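Local structure of protein (merozoite surface protein 1) (Plasmodium cynomolgi, 1B9W) at residues A[28-36]-A[47-58]. The protein is a merozoite surface antigen, here its two C-terminal EGF-like domains, and probably takes part in binding and invading host erythrocytes and in egress from them. Numbering follows the deposited sequence.
Sequences WRCLLYFKE and MTCKDKNGGCAP
Lys35 and Asp51 form the salt bridge of this contact. The two side chains cross at about a right angle, and Lys35 NZ donates to the syn lone pair of Asp51 OD2 at 2.8 Å. The lysine reaches it by an extended chain, with CG anti to the backbone N (chi1 177°).

Two waters link the backbones. One donates to Cys30 O (2.7 Å) and to Gly55 O (2.8 Å). The other accepts from Tyr33 N and donates to Gly54 O.

The remaining contacts are van der Waals. Leu32 CD2 lies 3.6 Å from Gly54 O and also touches Gly55 C, where the glycine leaves room for the methyl. Met47 SD sits 3.8 Å from Phe34 O, near Lys35 CB. Pro58 CD lies over one face of the Arg29 guanidinium, toward its rim, 3.4 Å above the plane, while Ala57 CB meets NH1 obliquely. Arg29 NH1 also donates to Val86 O, and NE pairs with Glu27.

Cys30 is disulfide-bonded to Cys41, Cys49 to Cys62 and Cys56 to Cys72. The contact joins the two EGF-like domains of the fragment, each held by its own disulfides: strands 26-30 and 34-37 and the type II turn Leu31-Phe34 between them pack on the irregular loop that runs from strand 40-43 to strand 61-64.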
loop_
_atom_site.group_PDB
_atom_site.type_symbol
_atom_site.label_atom_id
_atom_site.label_comp_id
_atom_site.label_asym_id
_atom_site.label_seq_id
_atom_site.Cartn_x
_atom_site.Cartn_y
_atom_site.Cartn_z
ATOM N N TRP A 28 -8.205 -0.386 -1.349
ATOM C CA TRP A 28 -7.258 0.303 -2.177
ATOM C C TRP A 28 -6.422 1.266 -1.207
ATOM O O TRP A 28 -6.982 1.619 -0.189
ATOM C CB TRP A 28 -7.938 1.144 -3.254
ATOM C CG TRP A 28 -8.976 2.128 -2.813
ATOM C CD1 TRP A 28 -10.321 1.946 -2.657
ATOM C CD2 TRP A 28 -8.736 3.513 -2.473
ATOM N NE1 TRP A 28 -10.941 3.101 -2.251
ATOM C CE2 TRP A 28 -9.950 4.075 -2.123
ATOM C CE3 TRP A 28 -7.541 4.269 -2.437
ATOM C CZ2 TRP A 28 -10.090 5.408 -1.705
ATOM C CZ3 TRP A 28 -7.675 5.615 -2.042
ATOM C CH2 TRP A 28 -8.918 6.136 -1.676
ATOM N N ARG A 29 -5.198 1.402 -1.618
ATOM C CA ARG A 29 -4.268 2.264 -0.828
ATOM C C ARG A 29 -3.455 3.072 -1.803
ATOM O O ARG A 29 -3.004 2.623 -2.879
ATOM C CB ARG A 29 -3.276 1.366 -0.071
ATOM C CG ARG A 29 -3.959 0.582 1.059
ATOM C CD ARG A 29 -2.885 -0.277 1.761
ATOM N NE ARG A 29 -3.571 -0.996 2.850
ATOM C CZ ARG A 29 -3.078 -2.007 3.544
ATOM N NH1 ARG A 29 -1.875 -2.500 3.362
ATOM N NH2 ARG A 29 -3.856 -2.521 4.494
ATOM N N CYS A 30 -3.209 4.376 -1.431
ATOM C CA CYS A 30 -2.319 5.074 -2.354
ATOM C C CYS A 30 -0.940 4.481 -2.443
ATOM O O CYS A 30 -0.399 3.941 -1.481
ATOM C CB CYS A 30 -2.279 6.566 -1.917
ATOM S SG CYS A 30 -3.813 7.448 -1.899
ATOM N N LEU A 31 -0.268 4.654 -3.583
ATOM C CA LEU A 31 1.083 4.229 -3.827
ATOM C C LEU A 31 2.030 5.117 -2.957
ATOM O O LEU A 31 1.538 6.126 -2.418
ATOM C CB LEU A 31 1.443 4.394 -5.300
ATOM C CG LEU A 31 0.684 3.410 -6.256
ATOM C CD1 LEU A 31 1.109 3.702 -7.694
ATOM C CD2 LEU A 31 0.994 1.977 -5.855
ATOM N N LEU A 32 3.216 4.605 -2.717
ATOM C CA LEU A 32 4.168 5.426 -1.935
ATOM C C LEU A 32 4.362 6.780 -2.604
ATOM O O LEU A 32 4.339 6.973 -3.813
ATOM C CB LEU A 32 5.512 4.714 -1.838
ATOM C CG LEU A 32 5.662 3.474 -0.977
ATOM C CD1 LEU A 32 7.120 3.020 -0.937
ATOM C CD2 LEU A 32 5.073 3.696 0.404
ATOM N N TYR A 33 4.633 7.814 -1.759
ATOM C CA TYR A 33 4.779 9.178 -2.255
ATOM C C TYR A 33 3.496 9.816 -2.770
ATOM O O TYR A 33 3.487 10.871 -3.404
ATOM C CB TYR A 33 5.941 9.390 -3.222
ATOM C CG TYR A 33 7.225 8.782 -2.700
ATOM C CD1 TYR A 33 7.944 9.331 -1.643
ATOM C CD2 TYR A 33 7.715 7.625 -3.308
ATOM C CE1 TYR A 33 9.111 8.739 -1.188
ATOM C CE2 TYR A 33 8.862 7.016 -2.853
ATOM C CZ TYR A 33 9.561 7.589 -1.808
ATOM O OH TYR A 33 10.703 6.962 -1.371
ATOM N N PHE A 34 2.363 9.300 -2.311
ATOM C CA PHE A 34 1.054 9.852 -2.485
ATOM C C PHE A 34 0.292 9.764 -1.178
ATOM O O PHE A 34 0.519 8.851 -0.392
ATOM C CB PHE A 34 0.206 9.080 -3.544
ATOM C CG PHE A 34 0.770 9.284 -4.912
ATOM C CD1 PHE A 34 1.793 8.469 -5.369
ATOM C CD2 PHE A 34 0.277 10.302 -5.719
ATOM C CE1 PHE A 34 2.304 8.654 -6.640
ATOM C CE2 PHE A 34 0.813 10.485 -6.983
ATOM C CZ PHE A 34 1.831 9.677 -7.456
ATOM N N LYS A 35 -0.668 10.663 -0.948
ATOM C CA LYS A 35 -1.393 10.625 0.302
ATOM C C LYS A 35 -2.894 10.734 0.037
ATOM O O LYS A 35 -3.297 11.518 -0.829
ATOM C CB LYS A 35 -0.973 11.877 1.144
ATOM C CG LYS A 35 -1.739 11.951 2.449
ATOM C CD LYS A 35 -0.964 12.924 3.376
ATOM C CE LYS A 35 -1.691 13.132 4.683
ATOM N NZ LYS A 35 -0.906 14.044 5.576
ATOM N N GLU A 36 -3.625 9.925 0.786
ATOM C CA GLU A 36 -5.060 9.773 0.520
ATOM C C GLU A 36 -5.860 10.939 1.050
ATOM O O GLU A 36 -5.675 11.322 2.231
ATOM C CB GLU A 36 -5.525 8.502 1.248
ATOM C CG GLU A 36 -6.982 8.151 0.955
ATOM C CD GLU A 36 -7.326 6.813 1.602
ATOM O OE1 GLU A 36 -6.444 6.020 1.969
ATOM O OE2 GLU A 36 -8.538 6.565 1.757
ATOM N N MET A 47 6.677 12.887 2.089
ATOM C CA MET A 47 5.935 12.327 3.210
ATOM C C MET A 47 6.921 11.541 4.058
ATOM O O MET A 47 7.925 11.093 3.498
ATOM C CB MET A 47 4.903 11.345 2.610
ATOM C CG MET A 47 3.806 10.927 3.582
ATOM S SD MET A 47 2.501 10.142 2.557
ATOM C CE MET A 47 1.516 9.424 3.845
ATOM N N THR A 48 6.727 11.441 5.359
ATOM C CA THR A 48 7.677 10.688 6.174
ATOM C C THR A 48 6.990 9.527 6.878
ATOM O O THR A 48 5.749 9.482 6.945
ATOM C CB THR A 48 8.326 11.631 7.237
ATOM O OG1 THR A 48 7.423 11.842 8.303
ATOM C CG2 THR A 48 8.586 13.000 6.603
ATOM N N CYS A 49 7.782 8.710 7.573
ATOM C CA CYS A 49 7.232 7.577 8.306
ATOM C C CYS A 49 6.313 7.974 9.445
ATOM O O CYS A 49 5.563 7.139 9.965
ATOM C CB CYS A 49 8.290 6.629 8.873
ATOM S SG CYS A 49 9.376 5.894 7.698
ATOM N N LYS A 50 6.322 9.258 9.819
ATOM C CA LYS A 50 5.453 9.682 10.904
ATOM C C LYS A 50 4.021 9.907 10.456
ATOM O O LYS A 50 3.131 10.130 11.273
ATOM C CB LYS A 50 5.992 10.994 11.515
ATOM C CG LYS A 50 6.814 10.815 12.795
ATOM N N ASP A 51 3.815 9.962 9.143
ATOM C CA ASP A 51 2.503 10.272 8.577
ATOM C C ASP A 51 1.948 8.950 7.995
ATOM O O ASP A 51 2.439 8.510 6.965
ATOM C CB ASP A 51 2.773 11.282 7.456
ATOM C CG ASP A 51 1.521 11.961 6.946
ATOM O OD1 ASP A 51 0.436 11.582 7.430
ATOM O OD2 ASP A 51 1.634 12.862 6.095
ATOM N N LYS A 52 1.066 8.318 8.732
ATOM C CA LYS A 52 0.429 7.069 8.347
ATOM C C LYS A 52 1.413 5.974 7.988
ATOM O O LYS A 52 1.285 5.394 6.892
ATOM C CB LYS A 52 -0.439 7.293 7.092
ATOM C CG LYS A 52 -0.987 8.707 6.986
ATOM C CD LYS A 52 -2.061 8.926 8.047
ATOM C CE LYS A 52 -3.074 9.966 7.588
ATOM N NZ LYS A 52 -4.372 9.779 8.303
ATOM N N ASN A 53 2.497 5.852 8.734
ATOM C CA ASN A 53 3.505 4.854 8.448
ATOM C C ASN A 53 4.191 5.051 7.122
ATOM O O ASN A 53 4.745 4.104 6.571
ATOM C CB ASN A 53 2.892 3.441 8.570
ATOM C CG ASN A 53 3.915 2.428 9.016
ATOM O OD1 ASN A 53 4.813 2.730 9.826
ATOM N ND2 ASN A 53 3.834 1.177 8.549
ATOM N N GLY A 54 4.278 6.287 6.624
ATOM C CA GLY A 54 4.968 6.562 5.375
ATOM C C GLY A 54 4.181 6.008 4.162
ATOM O O GLY A 54 4.706 6.078 3.066
ATOM N N GLY A 55 2.968 5.537 4.432
ATOM C CA GLY A 55 2.243 4.929 3.289
ATOM C C GLY A 55 2.572 3.438 3.224
ATOM O O GLY A 55 1.948 2.717 2.405
ATOM N N CYS A 56 3.398 2.902 4.112
ATOM C CA CYS A 56 3.719 1.481 4.133
ATOM C C CYS A 56 2.544 0.736 4.750
ATOM O O CYS A 56 1.770 1.272 5.524
ATOM C CB CYS A 56 4.940 1.170 5.015
ATOM S SG CYS A 56 6.458 1.960 4.439
ATOM N N ALA A 57 2.401 -0.572 4.392
ATOM C CA ALA A 57 1.325 -1.318 5.063
ATOM C C ALA A 57 1.422 -1.131 6.573
ATOM O O ALA A 57 2.509 -1.120 7.164
ATOM C CB ALA A 57 1.559 -2.805 4.739
ATOM N N PRO A 58 0.311 -1.131 7.276
ATOM C CA PRO A 58 0.275 -0.962 8.708
ATOM C C PRO A 58 1.186 -1.917 9.449
ATOM O O PRO A 58 1.788 -1.480 10.446
ATOM C CB PRO A 58 -1.164 -1.137 9.131
ATOM C CG PRO A 58 -1.967 -1.077 7.885
ATOM C CD PRO A 58 -1.066 -1.179 6.698
HETATM O O HOH W 1 -0.264 3.873 1.228
HETATM O O HOH W 2 3.918 7.464 0.871
#